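Local coordinates for protein nicotinamide-nucleotide adenylyltransferase NadR family / Ribosylnicotinamide kinase (Lactococcus lactis subsp. cremoris, PDB 6GYE) that binds nicotinamide riboside and probably phosphorylates it, and may also adenylylate nicotinamide mononucleotide on the route to NAD+, at residues A[23-27]-A[156-161]; A[34-38]-A[74-80]; A[48-54]-A[63-67]; A[58-62]-A[175-179]. All coordinates share one frame; numbering follows the deposited sequence. Where two conformers were deposited one is given.

How the interactions relate
All four interactions bear on the Rossmann-like nucleotidyltransferase half of the chain, and interaction 4 ties that half to the short helix leading into the kinase half; its Arg177 lines the nicotinamide riboside pocket. Interaction 1 joins its two signature motifs and touches each of the others. Leu26 CD2 meets Phe74 CE2 of interaction 2 at 3.9 Å, Ala24 CB packs on Arg66 CD of interaction 3 at 3.8 Å, and Pro25 CB lies 3.6 Å from Phe175 CD2 of interaction 4. Interactions 3 and 4, with centres about 11 Å apart, share a sulfate and are linked by a probable hydrogen bond from Arg66 NE to Leu61 O (2.6 Å). Interaction 2 lies farther off, its centre about 23 Å from that of interaction 4.

Interaction 1 of 4, residues A[23-27]-A[156-161]; sequences FAPLH and SATQIR. With SO4 (sulfate ion), chain H; SO4 (sulfate ion), chain E.
The two signature motifs of the nucleotidyltransferase superfamily meet here: His27 opens the HTGH sequence, and Ser156 to Arg161 carry the S-x-T-x-x-R sequence on helix 151-162. Arg161 gives NH1 to Ala24 O at 2.7 Å; the oxygen lies in the guanidinium plane, though the nitrogen stands 45° above the carbonyl plane. A bend at chi3 (-66°) turns the other edge to a sulfate, NH2 reaching its O3 at 3.0 Å while NE adds weak bonds. The anion possibly marks a phosphate position, which suits a long cationic side chain. With a leucine here, Ala24 O would probably lose its donor and the sulfate the charge that faces it. Pro25, after a cis peptide bond, sets CG 3.6 Å from Ile160 CG2. His27 is anchored at both nitrogens, ND1 to Gly29 N and NE2 to Ile153 O. Ser156 CB sits over one face of its imidazole, 4.0 Å from the ring centroid, and His27 CB touches Ile160 CD1 at 3.7 Å.

Interaction 2 of 4, residues A[34-38]-A[74-80]; sequences IYKCA and FNDEENI
Tyr35 holds CG anti to its carbonyl carbon (chi1 -72°), sending the phenol from helix 28-40 across to Glu77, whose own chain folds back at chi2 (-71°) to bring the carboxylate up to the hydroxyl. The pair joins that helix of the Rossmann-like fold to the loop leading from helix 63-73 into the edge strand 80-86. Tyr35 OH donates to Glu77 OE2 at 2.7 Å. The oxygen lies near the plane of the phenol, but it is approached from above its own carboxylate plane, the two flat groups being turned 46° apart. A tyrosine suits this exposed position, since its ring can pack while its hydroxyl meets a charge. Tyr35 CZ rests 3.9 Å from Phe74 CE1, and CE1 of the same phenol lies 3.9 Å from Ile80 CD1. Deeper in, the branched Ile34 divides its work: CD1 reaches Phe74 CZ at 3.9 Å, whereas CG2 meets Ile80 CD1. Ile34 and Phe74 both also pack on Leu46 of strand 43-50. Small Ala38 lets the loop come near the helix, and there Asn79, bonded through ND2 to Asp42 O, adds a weak, long bond from ND2 to Ala38 O (3.4 Å).

Interaction 3 of 4, residues A[48-54]-A[63-67]; sequences VSGYDND and LEKRF. With SO4 (sulfate ion), chain D.
Arg66 and Asp54 reach toward each other from opposite directions, guanidinium and carboxylate planes 39° apart, and NH2 makes a salt bridge to OD2 at 2.7 Å on its syn side. Tyr51 N approaches the same oxygen from the opposite face at 3.0 Å, so OD2 is gripped from both sides. OD1 of Asp54 meanwhile caps Ala57 N. In its own plane Arg66 also gives NH1 to Ser49 O (3.1 Å), a nitrogen shared with Thr22 O, while NE holds Leu61 O. Through Ser49 and Asp54 the first turn of helix 63-73 is pinned to the end of strand 43-50 and the turn that follows it; residues 63-67 run nearly antiparallel (170°) to strand residues 48-50, within a beta-alpha-beta crossover whose next strand is 80-86. A methionine in place of Arg66 would probably leave Asp54 without its countercharge and the carbonyl of Ser49 without this donor. Leu63 spreads its methyls over the strand: CD1 lies against Val48 CG1 at 3.8 Å, the two side chains pointing in opposite directions, and CD2 lies 3.5 Å from Gly50 O. Any CB on Gly50 would run into Leu63 CD1.

Interaction 4 of 4, residues A[58-62]-A[175-179]; sequences QIGLP and FRRHF. With NNR (Nicotinamide riboside), chain I; SO4 (sulfate ion), chain D.
His178 and Leu61 meet face-on: the leucine's CD2 stands over the imidazole, 3.9 Å from the ring centroid and only 10° off its normal, a CH-pi contact. Near the ring's plane the two nitrogens look to different partners. NE2 makes a weak, bent hydrogen bond to Ile59 O (2.7 Å, 123°), while ND1 has weak bonds to sulfate O3 and O4. The other methyl of Leu61 fills an aromatic corner, Leu61 CD1 lying at the edge of the Phe175 ring, 4.0 Å from Phe175 CD2, and 4.1 Å from Phe179 CZ. His178 CG is anti to the backbone N (chi1 179°), which extends the imidazole from its short helix toward the loop. On the other segment Gly60, with positive phi, accepts a backbone turn unfavourable to residues bearing a CB. Farther out, Arg177 adds a weak NE bond to the sulfate, and its NH1 is held by Asn248 in the nicotinamide riboside pocket. Gly60 is the C-prime residue of a Schellman motif, ending helix 55-58 where the nucleotidyltransferase fold meets the lead-in to the P-loop kinase sheet.

Interaction 1 of 4, residues A[23-27]-A[156-161]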
loop_
_atom_site.group_PDB
_atom_site.type_symbol
_atom_site.label_atom_id
_atom_site.label_comp_id
_atom_site.label_asym_id
_atom_site.label_seq_id
_atom_site.Cartn_x
_atom_site.Cartn_y
_atom_site.Cartn_z
ATOM N N PHE A 23 12.797 -4.340 7.171
ATOM C CA PHE A 23 11.548 -4.863 6.598
ATOM C C PHE A 23 10.716 -3.785 5.901
ATOM O O PHE A 23 9.539 -3.568 6.213
ATOM C CB PHE A 23 10.711 -5.555 7.674
ATOM C CG PHE A 23 11.425 -6.652 8.380
ATOM C CD1 PHE A 23 11.703 -7.836 7.730
ATOM C CD2 PHE A 23 11.821 -6.500 9.704
ATOM C CE1 PHE A 23 12.363 -8.864 8.386
ATOM C CE2 PHE A 23 12.454 -7.524 10.370
ATOM C CZ PHE A 23 12.729 -8.712 9.710
ATOM N N ALA A 24 11.342 -3.129 4.929
ATOM C CA ALA A 24 10.733 -2.056 4.142
ATOM C C ALA A 24 10.912 -2.348 2.655
ATOM O O ALA A 24 11.606 -1.608 1.947
ATOM C CB ALA A 24 11.349 -0.705 4.509
ATOM N N PRO A 25 10.264 -3.403 2.132
ATOM C CA PRO A 25 9.296 -4.300 2.764
ATOM C C PRO A 25 9.840 -5.651 3.185
ATOM O O PRO A 25 10.934 -6.025 2.792
ATOM C CB PRO A 25 8.284 -4.501 1.647
ATOM C CG PRO A 25 9.186 -4.600 0.420
ATOM C CD PRO A 25 10.352 -3.671 0.684
ATOM N N LEU A 26 9.055 -6.371 3.984
ATOM C CA LEU A 26 9.233 -7.808 4.145
ATOM C C LEU A 26 9.049 -8.507 2.800
ATOM O O LEU A 26 8.115 -8.193 2.058
ATOM C CB LEU A 26 8.218 -8.332 5.162
ATOM C CG LEU A 26 8.103 -9.839 5.387
ATOM C CD1 LEU A 26 9.343 -10.361 6.073
ATOM C CD2 LEU A 26 6.873 -10.115 6.250
ATOM N N HIS A 27 9.942 -9.442 2.469
ATOM C CA HIS A 27 9.799 -10.190 1.220
ATOM C C HIS A 27 10.202 -11.642 1.444
ATOM O O HIS A 27 10.593 -12.037 2.546
ATOM C CB HIS A 27 10.588 -9.546 0.070
ATOM C CG HIS A 27 12.064 -9.455 0.310
ATOM N ND1 HIS A 27 12.900 -10.553 0.257
ATOM C CD2 HIS A 27 12.857 -8.390 0.582
ATOM C CE1 HIS A 27 14.143 -10.168 0.499
ATOM N NE2 HIS A 27 14.145 -8.861 0.693
ATOM N N SER A 156 17.539 -7.581 -2.936
ATOM C CA SER A 156 16.138 -7.814 -3.265
ATOM C C SER A 156 15.277 -6.676 -2.749
ATOM O O SER A 156 14.424 -6.153 -3.472
ATOM C CB SER A 156 15.660 -9.148 -2.687
ATOM O OG SER A 156 16.186 -10.220 -3.448
ATOM N N ALA A 157 15.509 -6.258 -1.502
ATOM C CA ALA A 157 14.747 -5.138 -0.954
ATOM C C ALA A 157 14.953 -3.881 -1.791
ATOM O O ALA A 157 13.990 -3.172 -2.109
ATOM C CB ALA A 157 15.147 -4.893 0.498
ATOM N N THR A 158 16.195 -3.618 -2.197
ATOM C CA THR A 158 16.482 -2.446 -3.018
ATOM C C THR A 158 15.784 -2.535 -4.375
ATOM O O THR A 158 15.211 -1.549 -4.856
ATOM C CB THR A 158 18.000 -2.311 -3.189
ATOM O OG1 THR A 158 18.561 -1.830 -1.963
ATOM C CG2 THR A 158 18.346 -1.337 -4.304
ATOM N N GLN A 159 15.800 -3.718 -4.994
ATOM C CA GLN A 159 15.143 -3.898 -6.285
ATOM C C GLN A 159 13.635 -3.741 -6.167
ATOM O O GLN A 159 12.992 -3.181 -7.058
ATOM C CB GLN A 159 15.518 -5.265 -6.867
ATOM C CG GLN A 159 17.016 -5.353 -7.259
ATOM C CD GLN A 159 17.505 -6.767 -7.583
ATOM O OE1 GLN A 159 16.812 -7.747 -7.346
ATOM N NE2 GLN A 159 18.733 -6.866 -8.093
ATOM N N ILE A 160 13.054 -4.226 -5.071
ATOM C CA ILE A 160 11.613 -4.106 -4.873
ATOM C C ILE A 160 11.212 -2.641 -4.761
ATOM O O ILE A 160 10.255 -2.190 -5.401
ATOM C CB ILE A 160 11.189 -4.918 -3.639
ATOM C CG1 ILE A 160 11.296 -6.406 -3.955
ATOM C CG2 ILE A 160 9.791 -4.558 -3.177
ATOM C CD1 ILE A 160 11.061 -7.285 -2.767
ATOM N N ARG A 161 11.959 -1.871 -3.964
ATOM C CA ARG A 161 11.655 -0.456 -3.800
ATOM C C ARG A 161 11.836 0.318 -5.101
ATOM O O ARG A 161 11.087 1.261 -5.363
ATOM C CB ARG A 161 12.531 0.140 -2.697
ATOM C CG ARG A 161 12.152 -0.322 -1.285
ATOM C CD ARG A 161 12.914 0.444 -0.214
ATOM N NE ARG A 161 14.337 0.166 -0.260
ATOM C CZ ARG A 161 14.927 -0.772 0.473
ATOM N NH1 ARG A 161 14.206 -1.494 1.314
ATOM N NH2 ARG A 161 16.229 -0.994 0.363
HETATM S S SO4 H . 17.005 2.264 -1.406
HETATM O O1 SO4 H . 16.375 1.588 -2.536
HETATM O O2 SO4 H . 15.967 2.830 -0.548
HETATM O O3 SO4 H . 17.808 1.305 -0.654
HETATM O O4 SO4 H . 17.868 3.333 -1.898
HETATM S S SO4 E . 16.385 -5.258 5.451
HETATM O O1 SO4 E . 16.600 -6.692 5.295
HETATM O O2 SO4 E . 15.101 -4.852 4.867
HETATM O O3 SO4 E . 16.427 -5.011 6.887
HETATM O O4 SO4 E . 17.423 -4.483 4.773
#

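Interaction 2 of 4, residues A[34-38]-A[74-80]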
loop_
_atom_site.group_PDB
_atom_site.type_symbol
_atom_site.label_atom_id
_atom_site.label_comp_id
_atom_site.label_asym_id
_atom_site.label_seq_id
_atom_site.Cartn_x
_atom_site.Cartn_y
_atom_site.Cartn_z
ATOM N N ILE A 34 13.646 -16.806 7.878
ATOM C CA ILE A 34 12.961 -16.852 9.167
ATOM C C ILE A 34 12.438 -18.254 9.439
ATOM O O ILE A 34 12.613 -18.793 10.541
ATOM C CB ILE A 34 11.839 -15.799 9.209
ATOM C CG1 ILE A 34 12.461 -14.401 9.327
ATOM C CG2 ILE A 34 10.829 -16.088 10.351
ATOM C CD1 ILE A 34 11.530 -13.277 8.915
ATOM N N TYR A 35 11.825 -18.887 8.431
ATOM C CA TYR A 35 11.307 -20.233 8.655
ATOM C C TYR A 35 12.419 -21.262 8.845
ATOM O O TYR A 35 12.217 -22.240 9.573
ATOM C CB TYR A 35 10.359 -20.627 7.515
ATOM C CG TYR A 35 9.057 -19.850 7.623
ATOM C CD1 TYR A 35 8.379 -19.775 8.844
ATOM C CD2 TYR A 35 8.529 -19.160 6.540
ATOM C CE1 TYR A 35 7.198 -19.058 8.974
ATOM C CE2 TYR A 35 7.361 -18.437 6.664
ATOM C CZ TYR A 35 6.698 -18.395 7.883
ATOM O OH TYR A 35 5.547 -17.676 8.001
ATOM N N LYS A 36 13.598 -21.068 8.226
ATOM C CA LYS A 36 14.728 -21.940 8.550
ATOM C C LYS A 36 15.162 -21.725 9.984
ATOM O O LYS A 36 15.398 -22.689 10.723
ATOM C CB LYS A 36 15.912 -21.712 7.603
ATOM C CG LYS A 36 15.681 -22.236 6.200
ATOM C CD LYS A 36 16.942 -22.210 5.347
ATOM C CE LYS A 36 16.620 -22.646 3.937
ATOM N NZ LYS A 36 17.825 -22.800 3.130
ATOM N N CYS A 37 15.246 -20.460 10.392
ATOM C CA CYS A 37 15.594 -20.123 11.764
ATOM C C CYS A 37 14.584 -20.703 12.756
ATOM O O CYS A 37 14.963 -21.193 13.829
ATOM C CB CYS A 37 15.683 -18.605 11.877
ATOM S SG CYS A 37 16.215 -17.973 13.444
ATOM N N ALA A 38 13.291 -20.675 12.409
ATOM C CA ALA A 38 12.269 -21.221 13.292
ATOM C C ALA A 38 12.292 -22.739 13.324
ATOM O O ALA A 38 11.812 -23.332 14.294
ATOM C CB ALA A 38 10.880 -20.729 12.885
ATOM N N PHE A 74 2.893 -12.364 10.548
ATOM C CA PHE A 74 3.168 -13.558 11.335
ATOM C C PHE A 74 2.083 -13.797 12.397
ATOM O O PHE A 74 2.362 -14.246 13.511
ATOM C CB PHE A 74 4.578 -13.462 11.929
ATOM C CG PHE A 74 5.681 -13.496 10.869
ATOM C CD1 PHE A 74 6.108 -14.708 10.325
ATOM C CD2 PHE A 74 6.234 -12.321 10.374
ATOM C CE1 PHE A 74 7.095 -14.759 9.336
ATOM C CE2 PHE A 74 7.216 -12.349 9.383
ATOM C CZ PHE A 74 7.656 -13.578 8.859
ATOM N N ASN A 75 0.814 -13.533 12.054
ATOM C CA ASN A 75 -0.269 -13.628 13.037
ATOM C C ASN A 75 -0.721 -15.055 13.318
ATOM O O ASN A 75 -1.608 -15.250 14.154
ATOM C CB ASN A 75 -1.487 -12.787 12.612
ATOM C CG ASN A 75 -2.165 -13.289 11.326
ATOM O OD1 ASN A 75 -1.764 -14.276 10.723
ATOM N ND2 ASN A 75 -3.224 -12.597 10.924
ATOM N N ASP A 76 -0.160 -16.043 12.642
ATOM C CA ASP A 76 -0.590 -17.432 12.766
ATOM C C ASP A 76 0.611 -18.336 12.989
ATOM O O ASP A 76 0.750 -19.380 12.346
ATOM C CB ASP A 76 -1.386 -17.870 11.533
ATOM C CG ASP A 76 -2.031 -19.241 11.707
ATOM O OD1 ASP A 76 -2.282 -19.662 12.857
ATOM O OD2 ASP A 76 -2.258 -19.917 10.683
ATOM N N GLU A 77 1.539 -17.903 13.846
ATOM C CA GLU A 77 2.762 -18.645 14.135
ATOM C C GLU A 77 2.854 -18.948 15.624
ATOM O O GLU A 77 2.698 -18.054 16.465
ATOM C CB GLU A 77 4.010 -17.885 13.692
ATOM C CG GLU A 77 4.061 -17.531 12.207
ATOM C CD GLU A 77 4.298 -18.742 11.316
ATOM O OE1 GLU A 77 4.659 -19.821 11.857
ATOM O OE2 GLU A 77 4.098 -18.606 10.083
ATOM N N GLU A 78 3.122 -20.209 15.940
ATOM C CA GLU A 78 3.359 -20.627 17.315
ATOM C C GLU A 78 4.543 -19.881 17.921
ATOM O O GLU A 78 4.378 -19.028 18.804
ATOM C CB GLU A 78 3.598 -22.137 17.349
ATOM C CG GLU A 78 4.149 -22.688 16.034
ATOM C CD GLU A 78 3.664 -24.099 15.737
ATOM O OE1 GLU A 78 4.386 -25.063 16.067
ATOM O OE2 GLU A 78 2.559 -24.244 15.174
ATOM N N ASN A 79 5.740 -20.190 17.424
ATOM C CA ASN A 79 6.990 -19.843 18.078
ATOM C C ASN A 79 7.655 -18.597 17.490
ATOM O O ASN A 79 8.878 -18.460 17.579
ATOM C CB ASN A 79 7.945 -21.040 18.012
ATOM C CG ASN A 79 8.272 -21.476 16.565
ATOM O OD1 ASN A 79 7.454 -21.336 15.656
ATOM N ND2 ASN A 79 9.469 -22.026 16.368
ATOM N N ILE A 80 6.900 -17.686 16.879
ATOM C CA ILE A 80 7.491 -16.494 16.276
ATOM C C ILE A 80 6.831 -15.261 16.866
ATOM O O ILE A 80 5.621 -15.069 16.719
ATOM C CB ILE A 80 7.387 -16.488 14.741
ATOM C CG1 ILE A 80 8.111 -17.690 14.131
ATOM C CG2 ILE A 80 7.998 -15.209 14.165
ATOM C CD1 ILE A 80 7.947 -17.788 12.638
#

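Interaction 3 of 4, residues A[48-54]-A[63-67]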
loop_
_atom_site.group_PDB
_atom_site.type_symbol
_atom_site.label_atom_id
_atom_site.label_comp_id
_atom_site.label_asym_id
_atom_site.label_seq_id
_atom_site.Cartn_x
_atom_site.Cartn_y
_atom_site.Cartn_z
ATOM N N VAL A 48 12.368 -5.701 14.531
ATOM C CA VAL A 48 12.209 -4.632 13.553
ATOM C C VAL A 48 12.903 -3.414 14.121
ATOM O O VAL A 48 12.474 -2.888 15.156
ATOM C CB VAL A 48 10.729 -4.304 13.304
ATOM C CG1 VAL A 48 10.591 -3.474 12.041
ATOM C CG2 VAL A 48 9.881 -5.546 13.271
ATOM N N SER A 49 13.963 -2.958 13.462
ATOM C CA SER A 49 14.660 -1.772 13.934
ATOM C C SER A 49 14.317 -0.578 13.049
ATOM O O SER A 49 13.922 -0.731 11.887
ATOM C CB SER A 49 16.172 -2.008 13.979
ATOM O OG SER A 49 16.652 -2.375 12.707
ATOM N N GLY A 50 14.432 0.613 13.627
ATOM C CA GLY A 50 14.107 1.826 12.897
ATOM C C GLY A 50 14.309 3.056 13.756
ATOM O O GLY A 50 14.556 2.974 14.966
ATOM N N TYR A 51 14.191 4.210 13.102
ATOM C CA TYR A 51 14.292 5.506 13.762
ATOM C C TYR A 51 13.575 6.526 12.894
ATOM O O TYR A 51 13.343 6.292 11.705
ATOM C CB TYR A 51 15.760 5.916 14.001
ATOM C CG TYR A 51 16.631 5.856 12.757
ATOM C CD1 TYR A 51 17.291 4.676 12.398
ATOM C CD2 TYR A 51 16.791 6.969 11.940
ATOM C CE1 TYR A 51 18.083 4.611 11.255
ATOM C CE2 TYR A 51 17.587 6.913 10.799
ATOM C CZ TYR A 51 18.224 5.733 10.460
ATOM O OH TYR A 51 19.005 5.684 9.325
ATOM N N ASP A 52 13.228 7.663 13.496
ATOM C CA ASP A 52 12.520 8.706 12.762
ATOM C C ASP A 52 13.262 9.068 11.478
ATOM O O ASP A 52 14.483 9.236 11.479
ATOM C CB ASP A 52 12.347 9.944 13.644
ATOM C CG ASP A 52 11.344 9.735 14.771
ATOM O OD1 ASP A 52 10.625 8.715 14.767
ATOM O OD2 ASP A 52 11.282 10.598 15.675
ATOM N N ASN A 53 12.520 9.133 10.371
ATOM C CA ASN A 53 13.046 9.568 9.072
ATOM C C ASN A 53 14.118 8.633 8.519
ATOM O O ASN A 53 14.998 9.073 7.777
ATOM C CB ASN A 53 13.572 11.005 9.125
ATOM C CG ASN A 53 12.466 12.026 9.364
ATOM O OD1 ASN A 53 11.316 11.668 9.628
ATOM N ND2 ASN A 53 12.809 13.305 9.266
ATOM N N ASP A 54 14.056 7.341 8.860
ATOM C CA ASP A 54 14.961 6.349 8.287
ATOM C C ASP A 54 14.530 6.002 6.857
ATOM O O ASP A 54 13.585 6.578 6.303
ATOM C CB ASP A 54 15.034 5.112 9.185
ATOM C CG ASP A 54 13.679 4.391 9.345
ATOM O OD1 ASP A 54 12.701 4.696 8.615
ATOM O OD2 ASP A 54 13.596 3.507 10.224
ATOM N N LEU A 63 8.644 3.055 11.190
ATOM C CA LEU A 63 8.866 1.897 12.056
ATOM C C LEU A 63 7.557 1.349 12.638
ATOM O O LEU A 63 7.329 0.132 12.646
ATOM C CB LEU A 63 9.828 2.289 13.168
ATOM C CG LEU A 63 10.172 1.257 14.233
ATOM C CD1 LEU A 63 10.679 -0.011 13.586
ATOM C CD2 LEU A 63 11.220 1.823 15.182
ATOM N N GLU A 64 6.688 2.233 13.141
ATOM C CA GLU A 64 5.435 1.770 13.735
ATOM C C GLU A 64 4.609 0.966 12.730
ATOM O O GLU A 64 4.032 -0.071 13.081
ATOM C CB GLU A 64 4.636 2.957 14.278
ATOM C CG GLU A 64 3.218 2.641 14.757
ATOM C CD GLU A 64 3.169 1.966 16.126
ATOM O OE1 GLU A 64 4.198 1.969 16.828
ATOM O OE2 GLU A 64 2.092 1.457 16.516
ATOM N N LYS A 65 4.577 1.406 11.467
ATOM C CA LYS A 65 3.769 0.707 10.473
ATOM C C LYS A 65 4.395 -0.624 10.071
ATOM O O LYS A 65 3.683 -1.625 9.915
ATOM C CB LYS A 65 3.546 1.591 9.245
ATOM C CG LYS A 65 2.767 0.869 8.149
ATOM C CD LYS A 65 2.582 1.713 6.907
ATOM C CE LYS A 65 1.655 2.881 7.157
ATOM N NZ LYS A 65 1.564 3.746 5.944
ATOM N N ARG A 66 5.721 -0.661 9.891
ATOM C CA ARG A 66 6.387 -1.929 9.589
ATOM C C ARG A 66 6.198 -2.926 10.717
ATOM O O ARG A 66 6.013 -4.122 10.477
ATOM C CB ARG A 66 7.881 -1.717 9.343
ATOM C CG ARG A 66 8.205 -0.641 8.352
ATOM C CD ARG A 66 9.669 -0.696 7.966
ATOM N NE ARG A 66 10.239 0.621 8.161
ATOM C CZ ARG A 66 11.162 0.929 9.052
ATOM N NH1 ARG A 66 11.695 -0.000 9.827
ATOM N NH2 ARG A 66 11.565 2.176 9.137
ATOM N N PHE A 67 6.278 -2.455 11.957
ATOM C CA PHE A 67 6.035 -3.338 13.091
ATOM C C PHE A 67 4.629 -3.924 13.024
ATOM O O PHE A 67 4.457 -5.143 13.134
ATOM C CB PHE A 67 6.263 -2.577 14.393
ATOM C CG PHE A 67 5.733 -3.258 15.612
ATOM C CD1 PHE A 67 6.429 -4.304 16.199
ATOM C CD2 PHE A 67 4.540 -2.836 16.193
ATOM C CE1 PHE A 67 5.940 -4.922 17.351
ATOM C CE2 PHE A 67 4.046 -3.450 17.341
ATOM C CZ PHE A 67 4.750 -4.493 17.920
HETATM S S SO4 D . -0.071 1.988 3.212
HETATM O O1 SO4 D . 0.362 0.615 3.395
HETATM O O2 SO4 D . -1.365 2.163 3.874
HETATM O O3 SO4 D . 0.878 2.916 3.812
HETATM O O4 SO4 D . -0.166 2.294 1.785
#

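Interaction 4 of 4, residues A[58-62]-A[175-179]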
loop_
_atom_site.group_PDB
_atom_site.type_symbol
_atom_site.label_atom_id
_atom_site.label_comp_id
_atom_site.label_asym_id
_atom_site.label_seq_id
_atom_site.Cartn_x
_atom_site.Cartn_y
_atom_site.Cartn_z
ATOM N N GLN A 58 11.056 7.155 4.876
ATOM C CA GLN A 58 11.127 8.069 3.740
ATOM C C GLN A 58 10.260 7.618 2.570
ATOM O O GLN A 58 9.857 8.448 1.753
ATOM C CB GLN A 58 12.582 8.250 3.323
ATOM C CG GLN A 58 13.326 9.137 4.294
ATOM C CD GLN A 58 14.813 9.148 4.053
ATOM O OE1 GLN A 58 15.264 9.238 2.913
ATOM N NE2 GLN A 58 15.588 9.048 5.130
ATOM N N ILE A 59 9.965 6.334 2.453
ATOM C CA ILE A 59 9.062 5.867 1.417
ATOM C C ILE A 59 7.673 5.574 1.987
ATOM O O ILE A 59 6.883 4.859 1.363
ATOM C CB ILE A 59 9.630 4.655 0.662
ATOM C CG1 ILE A 59 9.740 3.436 1.575
ATOM C CG2 ILE A 59 11.011 4.982 0.065
ATOM C CD1 ILE A 59 10.041 2.167 0.791
ATOM N N GLY A 60 7.356 6.137 3.158
ATOM C CA GLY A 60 6.031 5.980 3.724
ATOM C C GLY A 60 5.813 4.706 4.503
ATOM O O GLY A 60 4.672 4.274 4.650
ATOM N N LEU A 61 6.875 4.079 4.998
ATOM C CA LEU A 61 6.781 2.892 5.845
ATOM C C LEU A 61 7.569 3.118 7.133
ATOM O O LEU A 61 8.598 2.479 7.362
ATOM C CB LEU A 61 7.281 1.651 5.104
ATOM C CG LEU A 61 6.505 1.145 3.884
ATOM C CD1 LEU A 61 7.255 -0.002 3.231
ATOM C CD2 LEU A 61 5.094 0.686 4.237
ATOM N N PRO A 62 7.106 4.007 8.009
ATOM C CA PRO A 62 7.838 4.244 9.260
ATOM C C PRO A 62 7.799 3.014 10.156
ATOM O O PRO A 62 7.036 2.069 9.943
ATOM C CB PRO A 62 7.098 5.419 9.899
ATOM C CG PRO A 62 5.695 5.325 9.342
ATOM C CD PRO A 62 5.791 4.681 7.985
ATOM N N PHE A 175 2.285 -5.909 2.623
ATOM C CA PHE A 175 2.935 -4.709 2.120
ATOM C C PHE A 175 2.482 -4.323 0.717
ATOM O O PHE A 175 2.888 -3.260 0.235
ATOM C CB PHE A 175 4.470 -4.887 2.115
ATOM C CG PHE A 175 5.101 -4.824 3.486
ATOM C CD1 PHE A 175 5.070 -5.920 4.336
ATOM C CD2 PHE A 175 5.697 -3.648 3.934
ATOM C CE1 PHE A 175 5.632 -5.850 5.608
ATOM C CE2 PHE A 175 6.269 -3.568 5.204
ATOM C CZ PHE A 175 6.242 -4.671 6.038
ATOM N N ARG A 176 1.644 -5.137 0.056
ATOM C CA ARG A 176 1.445 -4.957 -1.386
ATOM C C ARG A 176 0.642 -3.703 -1.711
ATOM O O ARG A 176 0.888 -3.054 -2.738
ATOM C CB ARG A 176 0.803 -6.198 -2.002
ATOM C CG ARG A 176 1.845 -7.310 -2.205
ATOM C CD ARG A 176 1.262 -8.572 -2.833
ATOM N NE ARG A 176 2.228 -9.671 -2.805
ATOM C CZ ARG A 176 2.070 -10.818 -3.466
ATOM N NH1 ARG A 176 0.991 -11.026 -4.224
ATOM N NH2 ARG A 176 2.986 -11.770 -3.362
ATOM N N ARG A 177 -0.331 -3.357 -0.871
ATOM C CA ARG A 177 -1.153 -2.179 -1.132
ATOM C C ARG A 177 -0.295 -0.930 -1.268
ATOM O O ARG A 177 -0.501 -0.115 -2.181
ATOM C CB ARG A 177 -2.190 -2.020 -0.017
ATOM C CG ARG A 177 -2.714 -0.609 0.149
ATOM C CD ARG A 177 -3.759 -0.546 1.249
ATOM N NE ARG A 177 -3.208 -0.375 2.592
ATOM C CZ ARG A 177 -3.046 -1.364 3.476
ATOM N NH1 ARG A 177 -3.388 -2.621 3.163
ATOM N NH2 ARG A 177 -2.540 -1.093 4.679
ATOM N N HIS A 178 0.707 -0.794 -0.391
ATOM C CA HIS A 178 1.571 0.382 -0.400
ATOM C C HIS A 178 2.283 0.550 -1.736
ATOM O O HIS A 178 2.495 1.683 -2.193
ATOM C CB HIS A 178 2.591 0.284 0.732
ATOM C CG HIS A 178 3.542 1.436 0.789
ATOM N ND1 HIS A 178 3.239 2.619 1.431
ATOM C CD2 HIS A 178 4.789 1.592 0.281
ATOM C CE1 HIS A 178 4.260 3.451 1.318
ATOM N NE2 HIS A 178 5.211 2.855 0.621
ATOM N N PHE A 179 2.686 -0.556 -2.364
ATOM C CA PHE A 179 3.493 -0.484 -3.584
ATOM C C PHE A 179 2.660 -0.554 -4.850
ATOM O O PHE A 179 3.218 -0.575 -5.952
ATOM C CB PHE A 179 4.536 -1.600 -3.603
ATOM C CG PHE A 179 5.626 -1.411 -2.601
ATOM C CD1 PHE A 179 6.638 -0.502 -2.828
ATOM C CD2 PHE A 179 5.615 -2.114 -1.412
ATOM C CE1 PHE A 179 7.636 -0.316 -1.888
ATOM C CE2 PHE A 179 6.606 -1.927 -0.470
ATOM C CZ PHE A 179 7.614 -1.036 -0.703
HETATM O O2R NNR I . -7.575 0.400 0.995
HETATM C C2R NNR I . -6.515 1.331 0.737
HETATM C C3R NNR I . -5.610 1.544 1.944
HETATM O O3R NNR I . -6.017 0.776 3.085
HETATM C C4R NNR I . -5.683 3.027 2.271
HETATM C C5R NNR I . -4.310 3.679 2.188
HETATM O O5R NNR I . -4.431 5.080 2.458
HETATM O O4R NNR I . -6.568 3.643 1.332
HETATM C C1R NNR I . -7.100 2.695 0.402
HETATM N N1 NNR I . -6.722 3.072 -0.961
HETATM C C2 NNR I . -7.616 3.683 -1.750
HETATM C C6 NNR I . -5.486 2.802 -1.403
HETATM C C5 NNR I . -5.101 3.149 -2.693
HETATM C C4 NNR I . -6.009 3.782 -3.529
HETATM C C3 NNR I . -7.282 4.052 -3.048
HETATM C C7 NNR I . -8.291 4.734 -3.922
HETATM O O7 NNR I . -9.480 4.582 -3.694
HETATM N N7 NNR I . -7.860 5.492 -4.929
HETATM S S SO4 D . -0.071 1.988 3.212
HETATM O O1 SO4 D . 0.362 0.615 3.395
HETATM O O2 SO4 D . -1.365 2.163 3.874
HETATM O O3 SO4 D . 0.878 2.916 3.812
HETATM O O4 SO4 D . -0.166 2.294 1.785
#